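Local structure of GTP cyclohydrolase 1 type 2 homolog (Escherichia coli, Escherichia coli O157:H7, 1NMO) at residues Leu155-Thr160 with Ser202-Gly207; Glu163-Val168 with Val187-Thr192; Trp170-Gly175 with Ala217-Gly222; Gly193-Gln198 with Phe210-His215. The protein binds a pair of metal ions in a ring-shaped homohexamer and may take part in degrading radiation-damaged nucleotides. One frame throughout, in Å; residues are numbered along the deposited sequence.

Contact 1 (Leu155-Thr160 with Ser202-Gly207)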
# COMPACT_ATOMS: atom_id res chain seq x y z
N LEU A 155 -15.48 3.86 15.99
CA LEU A 155 -15.03 5.25 16.12
C LEU A 155 -15.17 5.49 17.61
O LEU A 155 -16.24 5.27 18.16
CB LEU A 155 -15.98 6.22 15.40
CG LEU A 155 -15.92 7.67 15.94
CD1 LEU A 155 -14.45 8.04 16.04
CD2 LEU A 155 -16.57 8.68 14.99
N TRP A 156 -14.11 5.93 18.30
CA TRP A 156 -14.24 6.21 19.74
C TRP A 156 -13.83 7.65 20.04
O TRP A 156 -12.77 8.12 19.63
CB TRP A 156 -13.40 5.25 20.56
CG TRP A 156 -13.10 5.70 22.04
CD1 TRP A 156 -14.01 6.06 23.01
CD2 TRP A 156 -11.80 5.86 22.65
NE1 TRP A 156 -13.35 6.45 24.16
CE2 TRP A 156 -12.01 6.33 23.97
CE3 TRP A 156 -10.49 5.64 22.21
CZ2 TRP A 156 -10.95 6.58 24.85
CZ3 TRP A 156 -9.44 5.90 23.10
CH2 TRP A 156 -9.68 6.36 24.39
N CYS A 157 -14.72 8.38 20.71
CA CYS A 157 -14.42 9.73 21.05
C CYS A 157 -14.54 9.79 22.56
O CYS A 157 -15.65 9.81 23.10
CB CYS A 157 -15.39 10.68 20.36
SG CYS A 157 -15.19 12.42 20.89
N GLY A 158 -13.40 9.83 23.25
CA GLY A 158 -13.48 9.85 24.72
C GLY A 158 -12.58 10.83 25.48
O GLY A 158 -12.37 10.72 26.69
N ASP A 159 -12.08 11.80 24.74
CA ASP A 159 -11.23 12.87 25.27
C ASP A 159 -11.77 13.44 26.61
O ASP A 159 -10.99 13.74 27.50
CB ASP A 159 -11.14 14.02 24.26
CG ASP A 159 -10.81 13.54 22.82
OD1 ASP A 159 -9.62 13.04 22.65
OD2 ASP A 159 -11.74 13.72 21.92
N THR A 160 -13.09 13.58 26.78
CA THR A 160 -13.57 14.11 28.07
C THR A 160 -14.38 13.14 28.89
O THR A 160 -15.18 13.56 29.78
CB THR A 160 -14.38 15.40 27.86
OG1 THR A 160 -15.63 15.09 27.23
CG2 THR A 160 -13.59 16.40 26.91
N SER A 202 -21.68 16.41 21.43
CA SER A 202 -22.39 15.91 22.61
C SER A 202 -21.47 15.09 23.48
O SER A 202 -21.47 15.26 24.69
CB SER A 202 -23.59 15.05 22.22
OG SER A 202 -24.54 15.83 21.50
N ALA A 203 -20.65 14.22 22.88
CA ALA A 203 -19.73 13.37 23.62
C ALA A 203 -18.78 14.21 24.41
O ALA A 203 -18.58 14.01 25.64
CB ALA A 203 -18.93 12.50 22.67
N ARG A 204 -18.20 15.18 23.68
CA ARG A 204 -17.24 16.09 24.26
C ARG A 204 -17.79 17.02 25.37
O ARG A 204 -17.20 17.11 26.44
CB ARG A 204 -16.62 16.98 23.15
CG ARG A 204 -15.58 16.28 22.28
CD ARG A 204 -15.18 17.20 21.04
NE ARG A 204 -14.23 16.51 20.13
CZ ARG A 204 -13.85 17.03 18.95
NH1 ARG A 204 -14.35 18.21 18.57
NH2 ARG A 204 -12.94 16.40 18.17
N GLU A 205 -18.89 17.71 25.09
CA GLU A 205 -19.46 18.68 26.00
C GLU A 205 -20.17 18.16 27.23
O GLU A 205 -20.40 18.89 28.20
CB GLU A 205 -20.34 19.64 25.21
CG GLU A 205 -19.45 20.63 24.38
CD GLU A 205 -20.29 21.54 23.44
OE1 GLU A 205 -21.36 22.08 23.83
OE2 GLU A 205 -19.92 21.72 22.26
N GLN A 206 -20.51 16.87 27.19
CA GLN A 206 -21.17 16.25 28.34
C GLN A 206 -20.25 15.23 29.01
O GLN A 206 -20.69 14.54 29.93
CB GLN A 206 -22.54 15.66 27.95
CG GLN A 206 -23.60 16.77 27.64
CD GLN A 206 -24.87 16.29 26.84
OE1 GLN A 206 -24.80 15.34 26.02
NE2 GLN A 206 -26.00 16.98 27.03
N GLY A 207 -18.99 15.14 28.59
CA GLY A 207 -18.07 14.21 29.26
C GLY A 207 -18.29 12.68 29.24
O GLY A 207 -18.06 11.97 30.23
O HOH W 1 -15.44 12.69 25.35
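Ala203, in the last turns of helix 197-205, turns its methyl group toward strand 155-157 and meets the sulfur of Cys157, with 4.1 Å between Ala203 CB and Cys157 SG. Its carbonyl oxygen accepts a weak bond from a water that in turn accepts from Thr160 N. The next residue, Arg204, touches the same sulfur with CG, then runs on extended to NE alongside Asp159, both side chains pointing the same way. Arg204 NE stops 4.1 Å from Asp159 OD2, too far for a salt bridge, although opposite charges at that range should still attract. Its guanidinium is engaged beyond the segments, where NH1 bonds to Pro244 O of a second subunit. Helix 197-205 is the crossover of a beta-alpha-beta unit, and here its C-terminal end lies against the outermost strand of the six-stranded sheet within this chain and the turn that follows it. Arg204 O, near the helix end, accepts the hydroxyl of Thr160, with 2.7 Å from Thr160 OG1. A chi1 of 70° sets that hydroxyl between the backbone N and carbonyl carbon of Thr160, facing the helix. Gly207, at positive phi, brings its CA to 3.0 Å from Thr160 O.

Contact 2 (Glu163-Val168 with Val187-Thr192)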
# COMPACT_ATOMS: atom_id res chain seq x y z
N GLU A 163 -12.30 8.17 33.61
CA GLU A 163 -11.04 7.43 33.39
C GLU A 163 -11.33 5.94 33.34
O GLU A 163 -10.53 5.14 32.91
CB GLU A 163 -10.01 7.73 34.49
CG GLU A 163 -10.52 7.81 35.93
CD GLU A 163 -9.35 7.78 36.99
OE1 GLU A 163 -8.95 6.63 37.38
OE2 GLU A 163 -8.81 8.89 37.39
N VAL A 164 -12.50 5.58 33.83
CA VAL A 164 -12.94 4.20 33.80
C VAL A 164 -14.39 4.23 33.36
O VAL A 164 -15.15 5.15 33.71
CB VAL A 164 -12.83 3.55 35.18
CG1 VAL A 164 -13.31 2.08 35.12
CG2 VAL A 164 -11.34 3.58 35.61
N VAL A 165 -14.79 3.26 32.55
CA VAL A 165 -16.17 3.21 32.11
C VAL A 165 -16.86 2.09 32.88
O VAL A 165 -16.46 0.91 32.82
CB VAL A 165 -16.28 2.85 30.63
CG1 VAL A 165 -17.73 2.50 30.28
CG2 VAL A 165 -15.83 3.98 29.81
N GLN A 166 -17.93 2.45 33.56
CA GLN A 166 -18.69 1.41 34.28
C GLN A 166 -20.15 1.35 33.80
O GLN A 166 -20.61 0.31 33.38
CB GLN A 166 -18.66 1.69 35.83
CG GLN A 166 -19.73 0.86 36.56
CD GLN A 166 -19.31 0.42 37.95
OE1 GLN A 166 -19.71 -0.65 38.44
NE2 GLN A 166 -18.50 1.24 38.58
N ARG A 167 -20.84 2.48 33.86
CA ARG A 167 -22.26 2.59 33.49
C ARG A 167 -22.33 3.00 32.05
O ARG A 167 -21.67 3.95 31.63
CB ARG A 167 -22.96 3.61 34.45
CG ARG A 167 -24.40 3.96 34.11
CD ARG A 167 -24.97 4.89 35.25
NE ARG A 167 -24.99 4.08 36.47
CZ ARG A 167 -26.02 4.02 37.30
NH1 ARG A 167 -27.11 4.75 37.07
NH2 ARG A 167 -25.99 3.13 38.33
N VAL A 168 -23.13 2.30 31.28
CA VAL A 168 -23.23 2.50 29.83
C VAL A 168 -24.68 2.56 29.31
O VAL A 168 -25.61 2.11 30.00
CB VAL A 168 -22.55 1.29 29.19
CG1 VAL A 168 -22.69 1.35 27.72
CG2 VAL A 168 -21.10 1.29 29.57
N VAL A 187 -24.42 8.51 32.31
CA VAL A 187 -23.73 7.27 32.00
C VAL A 187 -22.26 7.65 31.78
O VAL A 187 -21.97 8.82 31.67
CB VAL A 187 -24.29 6.66 30.72
CG1 VAL A 187 -25.75 6.24 30.95
CG2 VAL A 187 -24.19 7.74 29.54
N ASP A 188 -21.35 6.67 31.71
CA ASP A 188 -19.97 7.05 31.44
C ASP A 188 -19.77 6.86 29.91
O ASP A 188 -18.94 7.54 29.28
CB ASP A 188 -18.98 6.10 32.14
CG ASP A 188 -19.22 5.96 33.63
OD1 ASP A 188 -19.61 6.95 34.26
OD2 ASP A 188 -18.97 4.86 34.18
N ALA A 189 -20.51 5.93 29.30
CA ALA A 189 -20.32 5.72 27.86
C ALA A 189 -21.66 5.46 27.16
O ALA A 189 -22.64 4.99 27.81
CB ALA A 189 -19.39 4.59 27.64
N PHE A 190 -21.72 5.82 25.87
CA PHE A 190 -22.95 5.58 25.03
C PHE A 190 -22.41 4.94 23.80
O PHE A 190 -21.41 5.42 23.23
CB PHE A 190 -23.69 6.89 24.65
CG PHE A 190 -24.86 6.67 23.74
CD1 PHE A 190 -25.97 5.94 24.16
CD2 PHE A 190 -24.88 7.21 22.43
CE1 PHE A 190 -27.10 5.73 23.31
CE2 PHE A 190 -25.97 7.02 21.59
CZ PHE A 190 -27.11 6.26 22.03
N ILE A 191 -23.04 3.84 23.38
CA ILE A 191 -22.61 3.05 22.22
C ILE A 191 -23.71 2.96 21.21
O ILE A 191 -24.85 2.63 21.59
CB ILE A 191 -22.33 1.57 22.63
CG1 ILE A 191 -21.37 1.54 23.78
CG2 ILE A 191 -21.71 0.74 21.43
CD1 ILE A 191 -21.19 0.17 24.31
N THR A 192 -23.48 3.24 19.92
CA THR A 192 -24.64 3.03 19.05
C THR A 192 -24.04 2.56 17.76
O THR A 192 -22.92 2.07 17.79
CB THR A 192 -25.45 4.28 18.89
OG1 THR A 192 -26.56 4.00 18.02
CG2 THR A 192 -24.61 5.39 18.24
O HOH W 2 -16.20 5.09 36.09
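This contact is a short parallel strand pairing, reinforced where it begins by one aspartate, and it belongs to the beta-alpha-beta unit made of strand 165-170, helix 179-185 and strand 189-192. The two strands are neighbours in the six-stranded mixed sheet, with Val168 bridged to Ala189, and their short segments diverge by 59°. Arg167 O serves both Asp188 N, at 2.7 Å, and Ala189 N, at 3.3 Å. One oxygen thus takes two successive amides at the start of strand 189-192, Ala189 N in the carbonyl plane and Asp188 N tilted from it. Val168 CA adds a CH...O contact to Ala189 O.

On the face that carries Val168 and Ala189, the methyl of Ala189 touches two valines, both on the same side of it: Val165 CG1 is 3.8 Å from Ala189 CB, and Val168 CG2 touches it more loosely. Val168 CG1, anti to its backbone N (chi1 176°), reaches forward to Ile191 CD1. Arg167 crosses Val187 at about a right angle, its CG against Val187 CG1, before a bend at chi3 carries the guanidinium off from 187-192. Strand 128-137 flanks strand 165-170 on its other edge.

Asp188 turns toward strand 165-170, and its carboxylate receives two consecutive backbone amides on a single oxygen. Gln166 N reaches Asp188 OD2 at 2.7 Å on the anti lone pair, while Arg167 N, 3.0 Å from Asp188 OD2, comes from above the carboxylate plane, 55° out of it.

Contact 3 (Trp170-Gly175 with Ala217-Gly222). With FE (Fe (III) ion), chain H; FE (Fe (III) ion), chain G.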
# COMPACT_ATOMS: atom_id res chain seq x y z
N TRP A 170 -27.02 2.34 25.38
CA TRP A 170 -26.69 2.06 24.02
C TRP A 170 -27.93 1.96 23.22
O TRP A 170 -29.01 1.83 23.81
CB TRP A 170 -25.94 0.74 23.96
CG TRP A 170 -26.72 -0.48 24.44
CD1 TRP A 170 -27.44 -1.34 23.68
CD2 TRP A 170 -26.86 -0.94 25.81
NE1 TRP A 170 -28.04 -2.31 24.48
CE2 TRP A 170 -27.69 -2.09 25.78
CE3 TRP A 170 -26.36 -0.49 27.05
CZ2 TRP A 170 -28.03 -2.80 26.95
CZ3 TRP A 170 -26.70 -1.19 28.24
CH2 TRP A 170 -27.53 -2.32 28.17
N CYS A 171 -27.81 2.02 21.90
CA CYS A 171 -28.97 1.81 21.02
C CYS A 171 -28.30 1.28 19.77
O CYS A 171 -27.46 1.97 19.27
CB CYS A 171 -29.73 3.11 20.67
SG CYS A 171 -31.17 2.73 19.57
N THR A 172 -28.63 0.08 19.28
CA THR A 172 -27.96 -0.38 18.10
C THR A 172 -28.42 0.42 16.79
O THR A 172 -29.44 1.06 16.77
CB THR A 172 -28.24 -1.87 17.82
OG1 THR A 172 -29.63 -1.98 17.47
CG2 THR A 172 -27.83 -2.79 19.02
N GLY A 173 -27.62 0.40 15.73
CA GLY A 173 -28.07 1.05 14.51
C GLY A 173 -27.87 2.53 14.46
O GLY A 173 -26.83 3.03 14.91
N GLY A 174 -28.83 3.24 13.90
CA GLY A 174 -28.67 4.69 13.86
C GLY A 174 -29.25 5.34 15.11
O GLY A 174 -30.20 6.13 14.99
N GLY A 175 -28.74 4.98 16.30
CA GLY A 175 -29.24 5.56 17.54
C GLY A 175 -28.46 6.75 18.07
O GLY A 175 -28.67 7.16 19.19
N ALA A 217 -22.73 -3.91 11.86
CA ALA A 217 -21.97 -4.59 12.90
C ALA A 217 -22.79 -4.80 14.20
O ALA A 217 -22.74 -5.87 14.80
CB ALA A 217 -20.66 -3.78 13.18
N THR A 218 -23.61 -3.83 14.58
CA THR A 218 -24.41 -3.93 15.78
C THR A 218 -25.81 -4.54 15.63
O THR A 218 -26.49 -4.80 16.68
CB THR A 218 -24.51 -2.55 16.48
OG1 THR A 218 -25.16 -1.60 15.60
CG2 THR A 218 -23.04 -2.02 16.83
N GLU A 219 -26.23 -4.84 14.39
CA GLU A 219 -27.57 -5.39 14.19
C GLU A 219 -27.58 -6.77 13.52
O GLU A 219 -28.45 -7.11 12.66
CB GLU A 219 -28.47 -4.37 13.46
CG GLU A 219 -28.59 -3.14 14.37
CD GLU A 219 -29.71 -2.24 13.97
OE1 GLU A 219 -30.12 -2.33 12.77
OE2 GLU A 219 -30.18 -1.47 14.84
N ARG A 220 -26.55 -7.53 13.90
CA ARG A 220 -26.51 -8.89 13.48
C ARG A 220 -27.09 -9.63 14.74
O ARG A 220 -27.78 -10.64 14.61
CB ARG A 220 -25.09 -9.32 13.25
CG ARG A 220 -24.49 -8.81 12.00
CD ARG A 220 -23.01 -9.17 12.03
NE ARG A 220 -22.31 -8.36 13.06
CZ ARG A 220 -20.99 -8.37 13.24
NH1 ARG A 220 -20.21 -9.14 12.48
NH2 ARG A 220 -20.45 -7.58 14.15
N GLY A 221 -26.87 -9.10 15.94
CA GLY A 221 -27.34 -9.89 17.09
C GLY A 221 -28.75 -10.45 17.08
O GLY A 221 -28.95 -11.65 17.27
N GLY A 222 -29.74 -9.56 16.88
CA GLY A 222 -31.17 -9.89 16.89
C GLY A 222 -31.67 -10.91 15.88
O GLY A 222 -32.29 -11.92 16.23
FE FE H . -32.41 -1.15 14.44
FE FE G . -31.09 -0.59 11.62
O HOH W 3 -32.21 0.72 15.89
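With chi1 at 68°, Thr172 holds OG1 between its own backbone N and carbonyl carbon, aimed at Glu219; the glutamate answers with CG beside its backbone N (chi1 -62°) and a chain extended beyond CG. The hydroxyl donates to the carboxylate, Thr172 OG1 to Glu219 OE2 being 2.7 Å, and arrives on the anti side, 15° out of the carboxylate plane. That same oxygen binds an iron, 2.3 Å from Glu219 OE2, and Glu219 OE1 binds the other at the same length. The carboxylate therefore bridges the dinuclear site that gives the protein its metal-binding character, and Thr172 is a second-shell residue whose bond should help hold the bridging carboxylate in its orientation. His63 and Asp101 complete the protein ligands of the first iron, His64 and His215 those of the second. A water bound to the first iron donates to Thr172 O, at 2.9 Å, so the loop after strand 165-170 reaches the metal by a second route.

Beside this, the side chains of Thr172 and Thr218 run antiparallel alongside one another, Thr172 CG2 lying 3.4 Å from Thr218 O. Gly173 N donates to Thr218 OG1 at 3.2 Å, and that hydroxyl also bonds to Gly214 O. Gly173 N also comes 3.3 Å from Glu219 OE2, at a poor angle for a hydrogen bond. Farther along 217-222, Arg220 folds back and grips Ala217 O side-on with NE and NH2, the oxygen lying at the edge of the guanidinium, near its plane.

Contact 4 (Gly193-Gln198 with Phe210-His215). With FE (Fe (III) ion), chain G.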
# COMPACT_ATOMS: atom_id res chain seq x y z
N GLY A 193 -24.71 2.68 16.62
CA GLY A 193 -24.04 2.17 15.40
C GLY A 193 -23.39 3.25 14.54
O GLY A 193 -22.25 3.17 14.12
N GLU A 194 -24.15 4.30 14.26
CA GLU A 194 -23.67 5.37 13.41
C GLU A 194 -23.32 6.61 14.22
O GLU A 194 -23.53 6.66 15.44
CB GLU A 194 -24.76 5.73 12.41
CG GLU A 194 -25.46 4.59 11.81
CD GLU A 194 -26.19 5.02 10.55
OE1 GLU A 194 -26.20 6.26 10.34
OE2 GLU A 194 -26.76 4.16 9.77
N VAL A 195 -22.77 7.61 13.52
CA VAL A 195 -22.37 8.86 14.12
C VAL A 195 -22.73 10.03 13.17
O VAL A 195 -22.68 9.87 11.93
CB VAL A 195 -20.83 8.87 14.43
CG1 VAL A 195 -20.02 8.95 13.13
CG2 VAL A 195 -20.44 10.03 15.35
N SER A 196 -23.16 11.16 13.74
CA SER A 196 -23.39 12.33 12.91
C SER A 196 -22.48 13.47 13.40
O SER A 196 -21.74 13.38 14.44
CB SER A 196 -24.85 12.76 12.91
OG SER A 196 -25.62 11.73 12.31
N GLU A 197 -22.50 14.55 12.64
CA GLU A 197 -21.63 15.68 13.01
C GLU A 197 -21.91 16.13 14.46
O GLU A 197 -21.02 16.34 15.27
CB GLU A 197 -21.89 16.83 11.99
CG GLU A 197 -20.94 18.09 12.01
CD GLU A 197 -21.27 19.04 13.15
OE1 GLU A 197 -22.46 19.01 13.53
OE2 GLU A 197 -20.35 19.78 13.65
N GLN A 198 -23.17 16.23 14.82
CA GLN A 198 -23.45 16.78 16.13
C GLN A 198 -23.13 15.90 17.32
O GLN A 198 -22.89 16.41 18.41
CB GLN A 198 -24.91 17.18 16.15
CG GLN A 198 -25.80 15.97 16.03
CD GLN A 198 -27.18 16.40 15.64
OE1 GLN A 198 -27.90 17.09 16.45
NE2 GLN A 198 -27.57 16.05 14.38
N PHE A 210 -17.89 8.01 23.69
CA PHE A 210 -18.88 7.67 22.67
C PHE A 210 -18.23 6.71 21.67
O PHE A 210 -17.08 6.91 21.33
CB PHE A 210 -19.40 8.93 21.91
CG PHE A 210 -20.10 8.58 20.69
CD1 PHE A 210 -21.35 7.97 20.74
CD2 PHE A 210 -19.49 8.73 19.45
CE1 PHE A 210 -22.01 7.52 19.59
CE2 PHE A 210 -20.14 8.28 18.28
CZ PHE A 210 -21.40 7.67 18.37
N TYR A 211 -18.96 5.69 21.24
CA TYR A 211 -18.49 4.66 20.29
C TYR A 211 -19.54 4.55 19.19
O TYR A 211 -20.74 4.43 19.50
CB TYR A 211 -18.42 3.26 20.94
CG TYR A 211 -17.52 3.24 22.11
CD1 TYR A 211 -17.92 3.75 23.32
CD2 TYR A 211 -16.18 2.86 21.95
CE1 TYR A 211 -16.98 3.92 24.35
CE2 TYR A 211 -15.26 2.99 22.95
CZ TYR A 211 -15.64 3.53 24.16
OH TYR A 211 -14.65 3.69 25.16
N ALA A 212 -19.11 4.59 17.90
CA ALA A 212 -20.06 4.43 16.79
C ALA A 212 -19.53 3.09 16.36
O ALA A 212 -18.49 3.04 15.71
CB ALA A 212 -19.81 5.48 15.74
N ALA A 213 -20.20 2.00 16.74
CA ALA A 213 -19.63 0.68 16.50
C ALA A 213 -20.01 0.04 15.22
O ALA A 213 -19.65 -1.13 15.00
CB ALA A 213 -19.95 -0.24 17.63
N GLY A 214 -20.72 0.79 14.36
CA GLY A 214 -21.14 0.26 13.08
C GLY A 214 -22.61 -0.07 13.02
O GLY A 214 -23.12 -0.72 13.92
N HIS A 215 -23.32 0.31 11.96
CA HIS A 215 -24.75 -0.01 11.90
C HIS A 215 -25.01 -1.49 11.70
O HIS A 215 -25.75 -2.17 12.48
CB HIS A 215 -25.44 0.74 10.77
CG HIS A 215 -26.93 0.69 10.88
ND1 HIS A 215 -27.74 1.81 10.79
CD2 HIS A 215 -27.76 -0.36 11.01
CE1 HIS A 215 -29.01 1.45 10.84
NE2 HIS A 215 -29.05 0.13 10.98
FE FE G . -31.09 -0.59 11.62
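His215 ND1 donates to Glu194 OE2 across 2.7 Å, leaving NE2 at the far side of the ring for iron, which His215 NE2 binds at 2.3 Å. Both ring nitrogens are thus used. The carboxylate and imidazole planes stand 59° apart, and the donor meets OE2 on its anti side, 25° out of the carboxylate plane. Glu194 CB points away from 210-215, but the chain, extended beyond CG, brings the acid back to the ring. OE2 has a second donor, Glu197 N of a second subunit, and Ser196 OG of this chain bonds to Glu194 OE1 of that subunit. An acid held this way would be expected to orient the imidazole and make it a stronger ligand.

Gly193 O is satisfied by Gly214 N at 2.8 Å. The backbones are close here, with Gly193 CA and Gly214 CA 4.2 Å apart. Gly214 O in turn accepts the hydroxyl of Thr218.

Apolar groups fill in behind. Val195 CG2 packs 3.4 Å from Phe210 CE2, and Val195 CB rests on the methyl of Ala212, while Glu194 O sits at the edge of the Phe210 ring. Strands 189-192 and 209-212 with helix 197-205 form a beta-alpha-beta unit, and the loops after its two strands carry into the dinuclear iron site a carboxylate-histidine-metal triad, in which an acid hydrogen-bonds to the histidine that binds the iron.

Contacts 1, 2 and 4 all reach the six-stranded mixed sheet, in which strands 165-170, 189-192, 209-212 and 155-157 are consecutive neighbours. Contact 2 is nested within the loop closed by contact 1, their centres 10 Å apart, whereas contact 4 is nested within that of contact 3. Contacts 1 and 4 share helix 197-205 and join where Cys157 N meets Phe210 O; both also touch the second subunit of the ring. Contacts 3 and 4, with centres 11 Å apart, meet through Gly173 O and Glu194 N and share an iron. The series thus leads from contact 1 at the outer end of the sheet to contact 3 at the metals, their centres about 20 Å apart.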